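Local coordinates for protein alpha-amylase inhibitor 0.19 (Triticum aestivum, PDB 1HSS) that inhibits alpha-amylase as a homodimer, belongs to the cereal trypsin/alpha-amylase inhibitor family and is an allergen, at residues P15-C20 / Y58-S63; L26-S31 / G78-C83; C52-L57 / L101-D106. All coordinates share one frame; numbering follows the deposited sequence.

In the fold
All three contacts lie within the helical, disulfide-rich fold of the prolamin clan. Interactions 1 and 3 share helix 53-67: its first turn receives residues 101-106 and the following turns residues 15-20. Their centres are about 13 Å apart, and Ala16 and Leu17 touch Ala56. The centre of interaction 2 is about 15 Å from that of interaction 1, which it touches through Leu61 and Phe80, and about 23 Å from that of interaction 3, on the opposite side of the chain's centre. The segments follow in the order 15-20, 26-31, 52-57, 58-63, 78-83, 101-106, so each contact brings together parts of the sequence far apart, and no contact closes within another. Interactions 2 and 3 reach the second subunit.

Interaction 1 of 3, residues P15-C20 / Y58-S63; sequences PALPAC and YSMLDS
Met60 reaches the bend at Leu17-Cys20 because its CG stands anti to the backbone N (chi1 -179°) and the chain then stays nearly extended until it turns at chi3 (71°). Ser59, with OG likewise anti to its N (chi1 174°), is directed at Ala16. The contact belongs to the disulfide-rich helical fold of the cereal inhibitors: an irregular segment leading into helix 20-27 is laid against a face of helix 53-67.

Along Met60 the successive atoms meet successive parts of residues 15-20. CB lies 4.1 Å from Ala16 CB, and CG passes 3.8 Å from Ala16 O, an oxygen that accepts a hydrogen bond from Arg21. Farther out, SD sits 3.7 Å from Cys20 CB and also touches Leu17 at CB and O. SD thus packs against CB of a half-cystine, whose own SG is bonded to Cys41, while Leu24 and Arg21 of helix 20-27 lie against the same methionine. Leu17 adopts a left-handed backbone conformation, and its side chain continues the apolar layer onto Ala56, Leu57 and helix 35-46.

At the other margin the contact becomes polar. Ala16 CB is 3.6 Å from Ser59 OG, and no direct hydrogen bond spans the two segments. Instead a water accepts from Ala16 N at 2.8 Å, donates to Ser63 OG and is hydrogen-bonded to Ser59 OG at 2.9 Å, so it ties the segment before helix 20-27 to two serines one helical turn apart. Ser63 OG passes the link on to the helix backbone: it donates to Ser59 O at 2.7 Å, and Ser63 N reaches that same oxygen from the opposite face of its carbonyl plane.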
loop_
_atom_site.group_PDB
_atom_site.type_symbol
_atom_site.label_atom_id
_atom_site.label_comp_id
_atom_site.label_asym_id
_atom_site.label_seq_id
_atom_site.Cartn_x
_atom_site.Cartn_y
_atom_site.Cartn_z
ATOM N N PRO A 15 0.409 -17.281 -16.125
ATOM C CA PRO A 15 -0.224 -16.141 -15.447
ATOM C C PRO A 15 0.484 -15.737 -14.172
ATOM O O PRO A 15 1.030 -16.580 -13.470
ATOM C CB PRO A 15 -1.640 -16.630 -15.168
ATOM C CG PRO A 15 -1.527 -18.090 -15.140
ATOM C CD PRO A 15 -0.508 -18.427 -16.186
ATOM N N ALA A 16 0.610 -14.432 -13.986
ATOM C CA ALA A 16 1.509 -13.872 -12.995
ATOM C C ALA A 16 0.946 -14.075 -11.590
ATOM O O ALA A 16 -0.264 -14.095 -11.406
ATOM C CB ALA A 16 1.743 -12.380 -13.287
ATOM N N LEU A 17 1.813 -14.428 -10.649
ATOM C CA LEU A 17 1.469 -14.428 -9.219
ATOM C C LEU A 17 0.109 -15.053 -8.879
ATOM O O LEU A 17 -0.729 -14.424 -8.239
ATOM C CB LEU A 17 1.516 -13.006 -8.662
ATOM C CG LEU A 17 2.774 -12.236 -9.020
ATOM C CD1 LEU A 17 2.635 -10.814 -8.597
ATOM C CD2 LEU A 17 3.968 -12.873 -8.383
ATOM N N PRO A 18 -0.062 -16.351 -9.179
ATOM C CA PRO A 18 -1.292 -17.083 -8.856
ATOM C C PRO A 18 -1.691 -16.960 -7.385
ATOM O O PRO A 18 -2.871 -16.803 -7.065
ATOM C CB PRO A 18 -0.948 -18.521 -9.214
ATOM C CG PRO A 18 0.126 -18.407 -10.208
ATOM C CD PRO A 18 0.938 -17.236 -9.798
ATOM N N ALA A 19 -0.694 -16.985 -6.499
ATOM C CA ALA A 19 -0.931 -16.968 -5.062
ATOM C C ALA A 19 -1.364 -15.602 -4.562
ATOM O O ALA A 19 -1.907 -15.475 -3.476
ATOM C CB ALA A 19 0.313 -17.390 -4.350
ATOM N N CYS A 20 -1.102 -14.568 -5.343
ATOM C CA CYS A 20 -1.423 -13.223 -4.905
ATOM C C CYS A 20 -2.826 -12.820 -5.287
ATOM O O CYS A 20 -3.358 -11.851 -4.764
ATOM C CB CYS A 20 -0.412 -12.206 -5.459
ATOM S SG CYS A 20 1.279 -12.466 -4.840
ATOM N N TYR A 58 1.416 -5.757 -12.205
ATOM C CA TYR A 58 0.650 -5.154 -13.302
ATOM C C TYR A 58 0.007 -6.230 -14.195
ATOM O O TYR A 58 -1.195 -6.199 -14.465
ATOM C CB TYR A 58 1.578 -4.266 -14.124
ATOM C CG TYR A 58 0.858 -3.300 -14.997
ATOM C CD1 TYR A 58 0.385 -3.686 -16.242
ATOM C CD2 TYR A 58 0.641 -2.006 -14.589
ATOM C CE1 TYR A 58 -0.294 -2.800 -17.066
ATOM C CE2 TYR A 58 -0.041 -1.109 -15.393
ATOM C CZ TYR A 58 -0.509 -1.507 -16.638
ATOM O OH TYR A 58 -1.185 -0.621 -17.463
ATOM N N SER A 59 0.819 -7.207 -14.593
ATOM C CA SER A 59 0.391 -8.358 -15.386
ATOM C C SER A 59 -0.728 -9.134 -14.708
ATOM O O SER A 59 -1.687 -9.537 -15.356
ATOM C CB SER A 59 1.588 -9.295 -15.636
ATOM O OG SER A 59 1.216 -10.496 -16.291
ATOM N N MET A 60 -0.564 -9.412 -13.417
ATOM C CA MET A 60 -1.597 -10.089 -12.619
ATOM C C MET A 60 -2.946 -9.351 -12.610
ATOM O O MET A 60 -3.973 -9.945 -12.915
ATOM C CB MET A 60 -1.112 -10.261 -11.178
ATOM C CG MET A 60 -2.100 -10.974 -10.262
ATOM S SD MET A 60 -1.814 -10.670 -8.505
ATOM C CE MET A 60 -2.306 -9.056 -8.417
ATOM N N LEU A 61 -2.919 -8.054 -12.277
ATOM C CA LEU A 61 -4.102 -7.195 -12.225
ATOM C C LEU A 61 -4.800 -7.096 -13.575
ATOM O O LEU A 61 -6.022 -7.097 -13.646
ATOM C CB LEU A 61 -3.698 -5.794 -11.775
ATOM C CG LEU A 61 -4.863 -4.832 -11.623
ATOM C CD1 LEU A 61 -5.797 -5.382 -10.565
ATOM C CD2 LEU A 61 -4.348 -3.457 -11.259
ATOM N N ASP A 62 -4.009 -6.907 -14.624
ATOM C CA ASP A 62 -4.513 -6.864 -15.983
ATOM C C ASP A 62 -5.218 -8.180 -16.375
ATOM O O ASP A 62 -6.363 -8.173 -16.811
ATOM C CB ASP A 62 -3.348 -6.546 -16.936
ATOM C CG ASP A 62 -3.801 -6.337 -18.378
ATOM O OD1 ASP A 62 -4.378 -5.268 -18.688
ATOM O OD2 ASP A 62 -3.570 -7.245 -19.206
ATOM N N SER A 63 -4.578 -9.314 -16.111
ATOM C CA SER A 63 -5.225 -10.615 -16.309
ATOM C C SER A 63 -6.545 -10.774 -15.546
ATOM O O SER A 63 -7.504 -11.328 -16.072
ATOM C CB SER A 63 -4.292 -11.756 -15.901
ATOM O OG SER A 63 -3.034 -11.617 -16.520
HETATM O O HOH W 1 -0.634 -12.742 -15.913
#

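Interaction 2 of 3, residues L26-S31 / G78-C83; sequences LQCNGS and GAFPRC
Cys28 and Cys83 join a Schellman motif, which terminates helix 20-27, to a type II beta turn at Phe80-Cys83 leading into helix 85-92. The bond between them is one of the disulfides of the prolamin-clan fold, and it is the covalent part of the contact: SG to SG is 2.0 Å, with a right-handed chi3 of 84°. In Cys28 the sulfur lies between the backbone N and the carbonyl carbon (chi1 68°), which points it across the gap, and Val88 of helix 85-92 packs against both half-cystines.

In sulfur-aromatic packing, Cys28 SG approaches the Phe80 ring obliquely, 5.3 Å from its centroid, and lies 4.1 Å from Phe80 CB. The ring itself is buried among Leu24, Leu61 and Met64 and meets Tyr65 edge-to-face, so the disulfide lies beside a residue of the buried core.

Backbone hydrogen bonds shape each side separately. Ser31 N binds Leu26 O, and Gly30, with positive phi, donates its N to Gln27 O at 3.0 Å. In the opposing turn Cys83 N reaches Phe80 O at 3.3 Å, with Pro81 and the left-handed Arg82 at the corner positions. Ser31 O accepts a hydrogen bond from Tyr113 OH of the second subunit, which places the helix end at the dimer contact.

No hydrogen bond crosses the two segments. Asn29 and Arg82 lie side by side, pointing the same way, with amide and guanidinium planes 32° apart. Asn29 CB rests 3.6 Å from Arg82 O, and Asn29 N lies 3.3 Å from Cys83 SG. Asn29 OD1 is 3.2 Å from Pro81 O, but both are acceptors.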
loop_
_atom_site.group_PDB
_atom_site.type_symbol
_atom_site.label_atom_id
_atom_site.label_comp_id
_atom_site.label_asym_id
_atom_site.label_seq_id
_atom_site.Cartn_x
_atom_site.Cartn_y
_atom_site.Cartn_z
ATOM N N LEU A 26 -9.262 -10.797 -1.084
ATOM C CA LEU A 26 -9.526 -10.624 0.350
ATOM C C LEU A 26 -9.229 -9.201 0.844
ATOM O O LEU A 26 -10.042 -8.559 1.515
ATOM C CB LEU A 26 -8.692 -11.615 1.171
ATOM C CG LEU A 26 -9.032 -13.106 1.089
ATOM C CD1 LEU A 26 -7.875 -13.946 1.643
ATOM C CD2 LEU A 26 -10.316 -13.364 1.857
ATOM N N GLN A 27 -8.063 -8.699 0.483
ATOM C CA GLN A 27 -7.691 -7.377 0.894
ATOM C C GLN A 27 -8.587 -6.280 0.369
ATOM O O GLN A 27 -8.813 -5.309 1.078
ATOM C CB GLN A 27 -6.277 -7.076 0.470
ATOM C CG GLN A 27 -5.235 -7.798 1.258
ATOM C CD GLN A 27 -3.860 -7.274 0.926
ATOM O OE1 GLN A 27 -3.151 -6.775 1.797
ATOM N NE2 GLN A 27 -3.511 -7.295 -0.353
ATOM N N CYS A 28 -9.048 -6.371 -0.879
ATOM C CA CYS A 28 -9.738 -5.220 -1.481
ATOM C C CYS A 28 -11.125 -4.878 -0.903
ATOM O O CYS A 28 -11.600 -3.752 -1.069
ATOM C CB CYS A 28 -9.796 -5.317 -3.020
ATOM S SG CYS A 28 -10.836 -6.621 -3.716
ATOM N N ASN A 29 -11.677 -5.770 -0.084
ATOM C CA ASN A 29 -12.817 -5.410 0.755
ATOM C C ASN A 29 -12.588 -5.574 2.264
ATOM O O ASN A 29 -13.545 -5.678 3.035
ATOM C CB ASN A 29 -14.071 -6.183 0.340
ATOM C CG ASN A 29 -13.848 -7.678 0.273
ATOM O OD1 ASN A 29 -14.461 -8.370 -0.539
ATOM N ND2 ASN A 29 -12.985 -8.193 1.136
ATOM N N GLY A 30 -11.323 -5.644 2.677
ATOM C CA GLY A 30 -10.996 -5.592 4.087
ATOM C C GLY A 30 -11.247 -6.869 4.861
ATOM O O GLY A 30 -11.330 -6.820 6.081
ATOM N N SER A 31 -11.320 -8.013 4.181
ATOM C CA SER A 31 -11.491 -9.289 4.871
ATOM C C SER A 31 -10.231 -9.628 5.595
ATOM O O SER A 31 -9.174 -9.089 5.289
ATOM C CB SER A 31 -11.785 -10.426 3.904
ATOM O OG SER A 31 -13.037 -10.254 3.286
ATOM N N GLY A 78 -17.942 -9.502 -11.842
ATOM C CA GLY A 78 -16.725 -8.703 -11.887
ATOM C C GLY A 78 -15.520 -9.451 -11.335
ATOM O O GLY A 78 -15.694 -10.444 -10.617
ATOM N N ALA A 79 -14.312 -8.983 -11.644
ATOM C CA ALA A 79 -13.101 -9.674 -11.205
ATOM C C ALA A 79 -12.909 -9.566 -9.682
ATOM O O ALA A 79 -12.316 -10.457 -9.060
ATOM C CB ALA A 79 -11.882 -9.120 -11.947
ATOM N N PHE A 80 -13.505 -8.530 -9.081
ATOM C CA PHE A 80 -13.328 -8.244 -7.655
ATOM C C PHE A 80 -14.626 -8.016 -6.894
ATOM O O PHE A 80 -15.168 -6.906 -6.885
ATOM C CB PHE A 80 -12.422 -7.041 -7.492
ATOM C CG PHE A 80 -11.122 -7.206 -8.173
ATOM C CD1 PHE A 80 -10.136 -7.986 -7.594
ATOM C CD2 PHE A 80 -10.950 -6.753 -9.470
ATOM C CE1 PHE A 80 -9.017 -8.318 -8.291
ATOM C CE2 PHE A 80 -9.826 -7.085 -10.179
ATOM C CZ PHE A 80 -8.858 -7.866 -9.597
ATOM N N PRO A 81 -15.178 -9.090 -6.297
ATOM C CA PRO A 81 -16.506 -9.060 -5.669
ATOM C C PRO A 81 -16.510 -8.223 -4.397
ATOM O O PRO A 81 -15.689 -8.429 -3.509
ATOM C CB PRO A 81 -16.804 -10.539 -5.374
ATOM C CG PRO A 81 -15.817 -11.321 -6.226
ATOM C CD PRO A 81 -14.601 -10.447 -6.257
ATOM N N ARG A 82 -17.373 -7.214 -4.372
ATOM C CA ARG A 82 -17.505 -6.320 -3.219
ATOM C C ARG A 82 -16.352 -5.319 -3.083
ATOM O O ARG A 82 -16.269 -4.591 -2.083
ATOM C CB ARG A 82 -17.665 -7.125 -1.922
ATOM C CG ARG A 82 -19.045 -7.753 -1.739
ATOM C CD ARG A 82 -18.969 -9.076 -0.970
ATOM N NE ARG A 82 -19.345 -10.221 -1.802
ATOM C CZ ARG A 82 -18.542 -11.245 -2.092
ATOM N NH1 ARG A 82 -17.308 -11.304 -1.594
ATOM N NH2 ARG A 82 -18.981 -12.221 -2.877
ATOM N N CYS A 83 -15.578 -5.168 -4.159
ATOM C CA CYS A 83 -14.482 -4.203 -4.201
ATOM C C CYS A 83 -14.656 -3.049 -5.176
ATOM O O CYS A 83 -15.032 -3.237 -6.333
ATOM C CB CYS A 83 -13.170 -4.893 -4.521
ATOM S SG CYS A 83 -12.712 -6.038 -3.230
#

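Interaction 3 of 3, residues C52-L57 / L101-D106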
loop_
_atom_site.group_PDB
_atom_site.type_symbol
_atom_site.label_atom_id
_atom_site.label_comp_id
_atom_site.label_asym_id
_atom_site.label_seq_id
_atom_site.Cartn_x
_atom_site.Cartn_y
_atom_site.Cartn_z
ATOM N N CYS A 52 11.379 -6.226 -11.517
ATOM C CA CYS A 52 10.244 -6.788 -12.239
ATOM C C CYS A 52 9.058 -7.094 -11.357
ATOM O O CYS A 52 8.039 -7.577 -11.843
ATOM C CB CYS A 52 10.657 -8.057 -12.970
ATOM S SG CYS A 52 11.894 -7.736 -14.256
ATOM N N ARG A 53 9.185 -6.824 -10.063
ATOM C CA ARG A 53 8.110 -7.101 -9.114
ATOM C C ARG A 53 6.832 -6.309 -9.414
ATOM O O ARG A 53 5.750 -6.867 -9.376
ATOM C CB ARG A 53 8.584 -6.811 -7.689
ATOM C CG ARG A 53 8.593 -8.007 -6.763
ATOM C CD ARG A 53 9.994 -8.536 -6.429
ATOM N NE ARG A 53 10.568 -7.978 -5.221
ATOM C CZ ARG A 53 11.661 -8.443 -4.607
ATOM N NH1 ARG A 53 12.133 -9.659 -4.811
ATOM N NH2 ARG A 53 12.228 -7.705 -3.680
ATOM N N CYS A 54 6.961 -5.038 -9.790
ATOM C CA CYS A 54 5.807 -4.219 -10.189
ATOM C C CYS A 54 5.213 -4.637 -11.514
ATOM O O CYS A 54 4.016 -4.449 -11.759
ATOM C CB CYS A 54 6.202 -2.760 -10.301
ATOM S SG CYS A 54 6.580 -2.030 -8.692
ATOM N N GLY A 55 6.091 -5.093 -12.402
ATOM C CA GLY A 55 5.671 -5.683 -13.656
ATOM C C GLY A 55 4.873 -6.967 -13.527
ATOM O O GLY A 55 3.844 -7.114 -14.199
ATOM N N ALA A 56 5.319 -7.874 -12.651
ATOM C CA ALA A 56 4.530 -9.052 -12.281
ATOM C C ALA A 56 3.145 -8.710 -11.731
ATOM O O ALA A 56 2.156 -9.320 -12.127
ATOM C CB ALA A 56 5.271 -9.881 -11.296
ATOM N N LEU A 57 3.072 -7.692 -10.877
ATOM C CA LEU A 57 1.806 -7.239 -10.294
ATOM C C LEU A 57 0.871 -6.593 -11.325
ATOM O O LEU A 57 -0.326 -6.842 -11.317
ATOM C CB LEU A 57 2.072 -6.257 -9.136
ATOM C CG LEU A 57 2.429 -6.909 -7.800
ATOM C CD1 LEU A 57 3.045 -5.900 -6.876
ATOM C CD2 LEU A 57 1.207 -7.532 -7.175
ATOM N N LEU A 101 8.889 -6.158 0.529
ATOM C CA LEU A 101 9.770 -6.438 -0.592
ATOM C C LEU A 101 9.971 -5.136 -1.364
ATOM O O LEU A 101 9.006 -4.507 -1.786
ATOM C CB LEU A 101 9.146 -7.504 -1.504
ATOM C CG LEU A 101 9.487 -9.002 -1.486
ATOM C CD1 LEU A 101 10.324 -9.380 -0.313
ATOM C CD2 LEU A 101 8.214 -9.818 -1.538
ATOM N N PRO A 102 11.223 -4.652 -1.450
ATOM C CA PRO A 102 11.479 -3.431 -2.220
ATOM C C PRO A 102 11.480 -3.649 -3.732
ATOM O O PRO A 102 11.619 -4.769 -4.240
ATOM C CB PRO A 102 12.845 -2.954 -1.701
ATOM C CG PRO A 102 13.523 -4.203 -1.259
ATOM C CD PRO A 102 12.433 -5.106 -0.733
ATOM N N ILE A 103 11.198 -2.569 -4.432
ATOM C CA ILE A 103 11.140 -2.571 -5.879
ATOM C C ILE A 103 12.061 -1.434 -6.343
ATOM O O ILE A 103 12.455 -0.606 -5.526
ATOM C CB ILE A 103 9.659 -2.366 -6.356
ATOM C CG1 ILE A 103 9.054 -1.093 -5.760
ATOM C CG2 ILE A 103 8.797 -3.502 -5.843
ATOM C CD1 ILE A 103 9.052 0.104 -6.685
ATOM N N VAL A 104 12.535 -1.453 -7.587
ATOM C CA VAL A 104 13.191 -0.253 -8.083
ATOM C C VAL A 104 12.291 0.527 -9.031
ATOM O O VAL A 104 11.599 -0.060 -9.865
ATOM C CB VAL A 104 14.589 -0.531 -8.695
ATOM C CG1 VAL A 104 15.018 -1.943 -8.422
ATOM C CG2 VAL A 104 14.608 -0.189 -10.149
ATOM N N VAL A 105 12.115 1.809 -8.700
ATOM C CA VAL A 105 11.066 2.648 -9.270
ATOM C C VAL A 105 11.282 2.903 -10.755
ATOM O O VAL A 105 10.342 2.883 -11.545
ATOM C CB VAL A 105 10.974 3.996 -8.537
ATOM C CG1 VAL A 105 9.822 4.813 -9.091
ATOM C CG2 VAL A 105 10.770 3.771 -7.056
ATOM N N ASP A 106 12.532 3.120 -11.134
ATOM C CA ASP A 106 12.894 3.152 -12.542
ATOM C C ASP A 106 14.410 3.077 -12.772
ATOM O O ASP A 106 15.176 2.721 -11.874
ATOM C CB ASP A 106 12.308 4.406 -13.205
ATOM C CG ASP A 106 12.721 5.696 -12.504
ATOM O OD1 ASP A 106 13.764 5.727 -11.817
ATOM O OD2 ASP A 106 12.004 6.699 -12.669
#
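Arg53 reaches from the first turn of helix 53-67 to Leu101, Pro102 and Ile103. CB packs on CG2 of Ile103 at 3.8 Å. Beyond it the chain bends twice, at chi2 (107°) and again at chi3, and so turns the guanidinium across Leu101 instead of extending straight outward. NE comes within 4.0 Å of Leu101 CB. CZ is 3.8 Å from Leu101 CG, which lies over one face of the flat group toward its rim, and the leucine side chain crosses the arginine at about a right angle. At the tip, NH2 donates to Pro102 O at 3.1 Å with a bent N-H...O angle of 141°. The donor arrives in the carbonyl plane on a lone pair, although the oxygen itself stands 22° out of the guanidinium plane. NH1 makes a weak bond to Ile48 O. Thus NH2 and, weakly, NH1 are bonded to main-chain oxygens, while the face and aliphatic part of this buried arginine contribute to the packing.

Beside it, Cys54 SG touches CD1 of Ile103 at 3.8 Å and lies about as far from three other atoms of that isoleucine. The sulfur is tied to Cys115, so Ile103 is packed against a disulfide at this point.

Residues 101-106 run from helix 95-98 into the short strand 103-104, which pairs antiparallel with strand 111-112 through Ile103 and Ala112. Leu45 of helix 35-46 touches both Arg53 and Leu101, and Asp117 of helix 116-119 packs on Cys54. Past the strand, Asp106 forms a salt bridge with Arg84 of the second subunit, so the chain that rests on the start of helix 53-67 continues into the dimer interface.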